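Beta-lactamase/D-alanine Carboxypeptidase (Yersinia pestis, PDB 3RJU) is probably a serine hydrolase of the beta-lactamase and penicillin-binding protein family, likely acting on beta-lactams or on D-alanyl peptides of the cell wall. Local coordinates at residues S116-E121 and A147-P152; D85-Y90 and N139-L144. All coordinates share one frame; numbering follows the deposited sequence.

Interaction 1: S116-E121 and A147-P152; sequences SGLPRE and AKVTVP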
loop_
_atom_site.group_PDB
_atom_site.type_symbol
_atom_site.label_atom_id
_atom_site.label_comp_id
_atom_site.label_asym_id
_atom_site.label_seq_id
_atom_site.Cartn_x
_atom_site.Cartn_y
_atom_site.Cartn_z
ATOM N N SER A 116 -1.299 17.203 -0.646
ATOM C CA SER A 116 -1.164 18.032 -1.844
ATOM C C SER A 116 -2.352 18.963 -2.105
ATOM O O SER A 116 -2.239 19.865 -2.927
ATOM C CB SER A 116 -0.980 17.147 -3.091
ATOM O OG SER A 116 -2.209 16.486 -3.412
ATOM N N GLY A 117 -3.494 18.718 -1.462
ATOM C CA GLY A 117 -4.686 19.478 -1.761
ATOM C C GLY A 117 -5.500 18.929 -2.930
ATOM O O GLY A 117 -6.561 19.471 -3.275
ATOM N N LEU A 118 -5.004 17.869 -3.559
ATOM C CA LEU A 118 -5.729 17.266 -4.676
ATOM C C LEU A 118 -6.874 16.397 -4.170
ATOM O O LEU A 118 -6.853 15.916 -3.028
ATOM C CB LEU A 118 -4.779 16.427 -5.542
ATOM C CG LEU A 118 -3.733 17.202 -6.336
ATOM C CD1 LEU A 118 -2.732 16.223 -6.956
ATOM C CD2 LEU A 118 -4.396 18.046 -7.427
ATOM N N PRO A 119 -7.891 16.186 -5.015
ATOM C CA PRO A 119 -8.992 15.330 -4.558
ATOM C C PRO A 119 -8.587 13.859 -4.508
ATOM O O PRO A 119 -7.549 13.464 -5.039
ATOM C CB PRO A 119 -10.081 15.555 -5.611
ATOM C CG PRO A 119 -9.328 15.947 -6.831
ATOM C CD PRO A 119 -8.102 16.700 -6.377
ATOM N N ARG A 120 -9.432 13.055 -3.883
ATOM C CA ARG A 120 -9.130 11.646 -3.687
ATOM C C ARG A 120 -9.104 10.902 -5.026
ATOM O O ARG A 120 -8.215 10.083 -5.271
ATOM C CB ARG A 120 -10.150 11.035 -2.733
ATOM C CG ARG A 120 -10.062 9.532 -2.558
ATOM C CD ARG A 120 -11.089 9.073 -1.541
ATOM N NE ARG A 120 -11.117 7.622 -1.514
ATOM C CZ ARG A 120 -10.799 6.867 -0.469
ATOM N NH1 ARG A 120 -10.462 7.413 0.698
ATOM N NH2 ARG A 120 -10.843 5.547 -0.601
ATOM N N GLU A 121 -10.094 11.186 -5.877
ATOM C CA GLU A 121 -10.128 10.666 -7.245
ATOM C C GLU A 121 -10.272 11.803 -8.252
ATOM O O GLU A 121 -10.825 12.855 -7.950
ATOM C CB GLU A 121 -11.301 9.707 -7.449
ATOM C CG GLU A 121 -11.293 8.514 -6.533
ATOM C CD GLU A 121 -10.333 7.415 -6.943
ATOM O OE1 GLU A 121 -9.713 7.484 -8.025
ATOM O OE2 GLU A 121 -10.208 6.454 -6.168
ATOM N N ALA A 147 -7.297 22.021 -13.945
ATOM C CA ALA A 147 -7.783 21.914 -12.573
ATOM C C ALA A 147 -7.388 23.120 -11.737
ATOM O O ALA A 147 -6.443 23.833 -12.064
ATOM C CB ALA A 147 -7.243 20.619 -11.918
ATOM N N LYS A 148 -8.123 23.345 -10.656
ATOM C CA LYS A 148 -7.797 24.397 -9.709
ATOM C C LYS A 148 -7.451 23.773 -8.371
ATOM O O LYS A 148 -8.111 22.843 -7.912
ATOM C CB LYS A 148 -8.963 25.377 -9.557
ATOM C CG LYS A 148 -9.193 26.211 -10.807
ATOM C CD LYS A 148 -10.529 26.926 -10.769
ATOM C CE LYS A 148 -10.761 27.736 -12.040
ATOM N NZ LYS A 148 -9.826 28.899 -12.135
ATOM N N VAL A 149 -6.395 24.280 -7.755
ATOM C CA VAL A 149 -5.987 23.803 -6.450
ATOM C C VAL A 149 -6.254 24.929 -5.467
ATOM O O VAL A 149 -5.630 25.992 -5.542
ATOM C CB VAL A 149 -4.485 23.410 -6.442
ATOM C CG1 VAL A 149 -4.038 23.025 -5.045
ATOM C CG2 VAL A 149 -4.228 22.263 -7.435
ATOM N N THR A 150 -7.175 24.704 -4.541
ATOM C CA THR A 150 -7.632 25.781 -3.680
ATOM C C THR A 150 -7.224 25.688 -2.210
ATOM O O THR A 150 -7.612 26.531 -1.402
ATOM C CB THR A 150 -9.161 25.951 -3.762
ATOM O OG1 THR A 150 -9.800 24.749 -3.310
ATOM C CG2 THR A 150 -9.589 26.252 -5.202
ATOM N N VAL A 151 -6.434 24.684 -1.854
ATOM C CA VAL A 151 -5.873 24.624 -0.512
ATOM C C VAL A 151 -4.349 24.589 -0.623
ATOM O O VAL A 151 -3.791 23.942 -1.517
ATOM C CB VAL A 151 -6.364 23.395 0.263
ATOM C CG1 VAL A 151 -5.935 22.155 -0.435
ATOM C CG2 VAL A 151 -5.828 23.399 1.684
ATOM N N PRO A 152 -3.658 25.292 0.274
ATOM C CA PRO A 152 -2.195 25.224 0.173
ATOM C C PRO A 152 -1.666 23.835 0.532
ATOM O O PRO A 152 -2.293 23.116 1.303
ATOM C CB PRO A 152 -1.711 26.244 1.199
ATOM C CG PRO A 152 -2.875 26.532 2.079
ATOM C CD PRO A 152 -4.125 26.183 1.347
HETATM O O HOH W 1 -1.689 22.578 -2.719
HETATM O O HOH W 2 -7.787 21.943 -4.183
#

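Interaction 2: D85-Y90 and N139-L144; sequences DPLKKY and NRWQWL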
loop_
_atom_site.group_PDB
_atom_site.type_symbol
_atom_site.label_atom_id
_atom_site.label_comp_id
_atom_site.label_asym_id
_atom_site.label_seq_id
_atom_site.Cartn_x
_atom_site.Cartn_y
_atom_site.Cartn_z
ATOM N N ASP A 85 10.882 18.210 -5.109
ATOM C CA ASP A 85 10.650 18.679 -6.475
ATOM C C ASP A 85 9.181 18.989 -6.661
ATOM O O ASP A 85 8.314 18.192 -6.289
ATOM C CB ASP A 85 10.989 17.602 -7.504
ATOM C CG ASP A 85 12.475 17.438 -7.720
ATOM O OD1 ASP A 85 13.239 18.363 -7.372
ATOM O OD2 ASP A 85 12.871 16.385 -8.259
ATOM N N PRO A 86 8.887 20.128 -7.274
ATOM C CA PRO A 86 7.503 20.383 -7.698
ATOM C C PRO A 86 7.041 19.320 -8.691
ATOM O O PRO A 86 7.822 18.901 -9.554
ATOM C CB PRO A 86 7.610 21.730 -8.402
ATOM C CG PRO A 86 8.783 22.399 -7.728
ATOM C CD PRO A 86 9.768 21.296 -7.484
ATOM N N LEU A 87 5.796 18.870 -8.562
ATOM C CA LEU A 87 5.236 17.988 -9.573
ATOM C C LEU A 87 5.407 18.592 -10.972
ATOM O O LEU A 87 5.631 17.874 -11.944
ATOM C CB LEU A 87 3.760 17.719 -9.293
ATOM C CG LEU A 87 3.011 16.892 -10.340
ATOM C CD1 LEU A 87 3.648 15.523 -10.471
ATOM C CD2 LEU A 87 1.543 16.752 -9.951
ATOM N N LYS A 88 5.306 19.911 -11.079
ATOM C CA LYS A 88 5.376 20.559 -12.386
ATOM C C LYS A 88 6.741 20.391 -13.070
ATOM O O LYS A 88 6.865 20.643 -14.266
ATOM C CB LYS A 88 4.986 22.040 -12.290
ATOM C CG LYS A 88 6.013 22.918 -11.612
ATOM C CD LYS A 88 5.904 24.357 -12.120
ATOM C CE LYS A 88 4.613 25.040 -11.676
ATOM N NZ LYS A 88 4.607 25.463 -10.238
ATOM N N LYS A 89 7.754 19.955 -12.324
ATOM C CA LYS A 89 9.054 19.648 -12.932
ATOM C C LYS A 89 8.967 18.465 -13.891
ATOM O O LYS A 89 9.755 18.365 -14.852
ATOM C CB LYS A 89 10.100 19.360 -11.855
ATOM C CG LYS A 89 11.500 19.142 -12.358
ATOM C CD LYS A 89 12.488 19.239 -11.198
ATOM C CE LYS A 89 13.931 19.070 -11.680
ATOM N NZ LYS A 89 14.149 17.676 -12.201
ATOM N N TYR A 90 8.013 17.572 -13.623
ATOM C CA TYR A 90 7.875 16.321 -14.364
ATOM C C TYR A 90 6.606 16.289 -15.203
ATOM O O TYR A 90 6.119 15.218 -15.568
ATOM C CB TYR A 90 7.957 15.125 -13.399
ATOM C CG TYR A 90 9.240 15.181 -12.622
ATOM C CD1 TYR A 90 10.450 14.956 -13.257
ATOM C CD2 TYR A 90 9.252 15.514 -11.268
ATOM C CE1 TYR A 90 11.640 15.044 -12.574
ATOM C CE2 TYR A 90 10.453 15.595 -10.560
ATOM C CZ TYR A 90 11.638 15.364 -11.227
ATOM O OH TYR A 90 12.842 15.446 -10.581
ATOM N N ASN A 139 -5.719 10.640 -19.145
ATOM C CA ASN A 139 -6.882 11.297 -18.537
ATOM C C ASN A 139 -6.442 12.228 -17.405
ATOM O O ASN A 139 -6.945 13.354 -17.278
ATOM C CB ASN A 139 -7.866 10.298 -17.922
ATOM C CG ASN A 139 -8.506 9.363 -18.929
ATOM O OD1 ASN A 139 -8.860 8.243 -18.574
ATOM N ND2 ASN A 139 -8.674 9.811 -20.173
ATOM N N ARG A 140 -5.531 11.742 -16.563
ATOM C CA ARG A 140 -5.086 12.514 -15.400
ATOM C C ARG A 140 -4.489 13.853 -15.797
ATOM O O ARG A 140 -4.808 14.895 -15.209
ATOM C CB ARG A 140 -4.040 11.744 -14.580
ATOM C CG ARG A 140 -4.598 10.602 -13.798
ATOM C CD ARG A 140 -3.563 10.086 -12.827
ATOM N NE ARG A 140 -2.449 9.327 -13.396
ATOM C CZ ARG A 140 -2.508 8.036 -13.733
ATOM N NH1 ARG A 140 -3.657 7.371 -13.654
ATOM N NH2 ARG A 140 -1.425 7.407 -14.172
ATOM N N TRP A 141 -3.599 13.822 -16.779
ATOM C CA TRP A 141 -2.899 15.035 -17.168
ATOM C C TRP A 141 -3.784 15.992 -17.958
ATOM O O TRP A 141 -3.623 17.203 -17.850
ATOM C CB TRP A 141 -1.567 14.708 -17.855
ATOM C CG TRP A 141 -0.634 14.177 -16.835
ATOM C CD1 TRP A 141 -0.522 12.873 -16.418
ATOM C CD2 TRP A 141 0.278 14.937 -16.024
ATOM N NE1 TRP A 141 0.414 12.779 -15.416
ATOM C CE2 TRP A 141 0.915 14.027 -15.151
ATOM C CE3 TRP A 141 0.607 16.296 -15.946
ATOM C CZ2 TRP A 141 1.891 14.427 -14.231
ATOM C CZ3 TRP A 141 1.576 16.695 -15.029
ATOM C CH2 TRP A 141 2.192 15.767 -14.173
ATOM N N GLN A 142 -4.746 15.450 -18.703
ATOM C CA GLN A 142 -5.740 16.274 -19.374
ATOM C C GLN A 142 -6.607 17.014 -18.340
ATOM O O GLN A 142 -6.895 18.198 -18.498
ATOM C CB GLN A 142 -6.590 15.422 -20.323
ATOM C CG GLN A 142 -7.579 16.205 -21.162
ATOM C CD GLN A 142 -6.909 17.263 -22.034
ATOM O OE1 GLN A 142 -5.815 17.051 -22.575
ATOM N NE2 GLN A 142 -7.564 18.420 -22.164
ATOM N N TRP A 143 -6.987 16.324 -17.268
ATOM C CA TRP A 143 -7.746 16.946 -16.186
ATOM C C TRP A 143 -6.897 17.944 -15.407
ATOM O O TRP A 143 -7.348 19.034 -15.092
ATOM C CB TRP A 143 -8.286 15.882 -15.215
ATOM C CG TRP A 143 -8.961 16.478 -14.011
ATOM C CD1 TRP A 143 -10.277 16.863 -13.911
ATOM C CD2 TRP A 143 -8.360 16.772 -12.736
ATOM N NE1 TRP A 143 -10.528 17.377 -12.650
ATOM C CE2 TRP A 143 -9.372 17.330 -11.913
ATOM C CE3 TRP A 143 -7.071 16.613 -12.209
ATOM C CZ2 TRP A 143 -9.131 17.740 -10.602
ATOM C CZ3 TRP A 143 -6.832 17.025 -10.894
ATOM C CH2 TRP A 143 -7.863 17.571 -10.106
ATOM N N LEU A 144 -5.666 17.568 -15.088
ATOM C CA LEU A 144 -4.845 18.374 -14.187
ATOM C C LEU A 144 -4.585 19.763 -14.786
ATOM O O LEU A 144 -4.588 20.784 -14.086
ATOM C CB LEU A 144 -3.532 17.635 -13.878
ATOM C CG LEU A 144 -2.611 18.256 -12.834
ATOM C CD1 LEU A 144 -3.290 18.340 -11.467
ATOM C CD2 LEU A 144 -1.320 17.467 -12.759
#

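Interaction 1: S116-E121 and A147-P152
Val-151 presses one methyl group against the backbone of Gly-117, joining two loops of the helical part of this beta-lactamase-type fold; one follows helix 108-113 and the other follows helix 137-144. From CB, which points toward the neighbouring loop, the valine side chain divides. CG2 turns away from the glycine, while CG1 lies between the backbone N and the carbonyl carbon of its own residue (chi1 62°) and reaches Gly-117 CA at 3.2 Å, a tight approach. The same methyl passes Gly-117 O at 4.0 Å. Glycine suits this place twice over: it has no side chain in the valine's path, and its positive phi of 86° is easily adopted.

Val-149 adds the buried, apolar part. Its CG2 meets Leu-118 CD2 at 4.2 Å, and its CG1 lies beside the carbonyl oxygen of Ser-116. Leu-118 continues inward to Leu-111 and to Ala-163 and Leu-166 of helix 162-175.

Water molecules supply the polar links. One donates to Gly-117 O and accepts from Thr-150 N; another donates to both Ser-116 O and Val-151 O, so backbone groups of both loops are satisfied without direct pairing. Behind the glycine an ST turn shapes the chain: Ser-116 OG accepts from Leu-118 N at 3.1 Å, with an N-H...O angle of 159°.

Interaction 2: D85-Y90 and N139-L144
Leu-87 meets both Trp-141 and Leu-144, a small apolar cluster that packs a 3-10 turn, residues 87-89, against helix 137-144 in the helical part of the beta-lactamase-type fold. Its CG lies anti to the backbone N (chi1 175°), which carries the two methyls out toward the helix. CD1 comes obliquely to the six-membered end of the indole, 4.0 Å from Trp-141 CH2. CD2 meets Leu-144 CD2 tip to tip at 4.1 Å. The two helix residues are themselves in contact, since Leu-144, one turn after Trp-141, sets its CD2 3.7 Å above one face of the indole, toward the rim. A branched leucine is apt on each side because its two methyls can serve different neighbours. Tyr-90 contributes its backbone rather than its ring, its carbonyl oxygen lying near Trp-141 CH2 while also hydrogen-bonding a glycerol molecule.

Farther out, polar partners hold these groups. At the other end of the indole, NE1 is bonded to Asp-169 OD2, which helps fix the ring's rotation; the other oxygen of Asp-169 forms a salt bridge with Arg-140, so one carboxylate ties two residues of the helix to helix 162-175. On the other segment the turn is closed by Tyr-90 N bonding to Leu-87 O at 2.9 Å, and the leucine packs inward on Leu-111 of helix 108-113. The phenol of Tyr-90 points away from the indole. Lys-89 lays CG over one face of that phenol ring and brings NZ to its hydroxyl at 3.1 Å. The same hydroxyl donates a short 2.5 Å bond to Asp-85 OD2, approaching 43° out of the carboxylate plane.

Overall arrangement
Interactions 1 and 2 are neighbours, their centres about 12 Å apart, and their four segments alternate along the chain. All four touching residues of interaction 2 are buried, against three of the five in interaction 1, where Gly-117 and Val-151 are partly exposed; both pack inward on helix 108-113 and helix 162-175. Their chemistry differs with place. Interaction 1 joins two irregular loops with one tight methyl-backbone contact and bridging waters, whereas interaction 2 seats a short turn on a helix through larger apolar side chains, with polar groups outside the cluster. The two meet directly: Leu-118 CD2 lies 4.2 Å from Leu-144 CD1, and Pro-119 CD packs 3.8 Å from Trp-143 CH2.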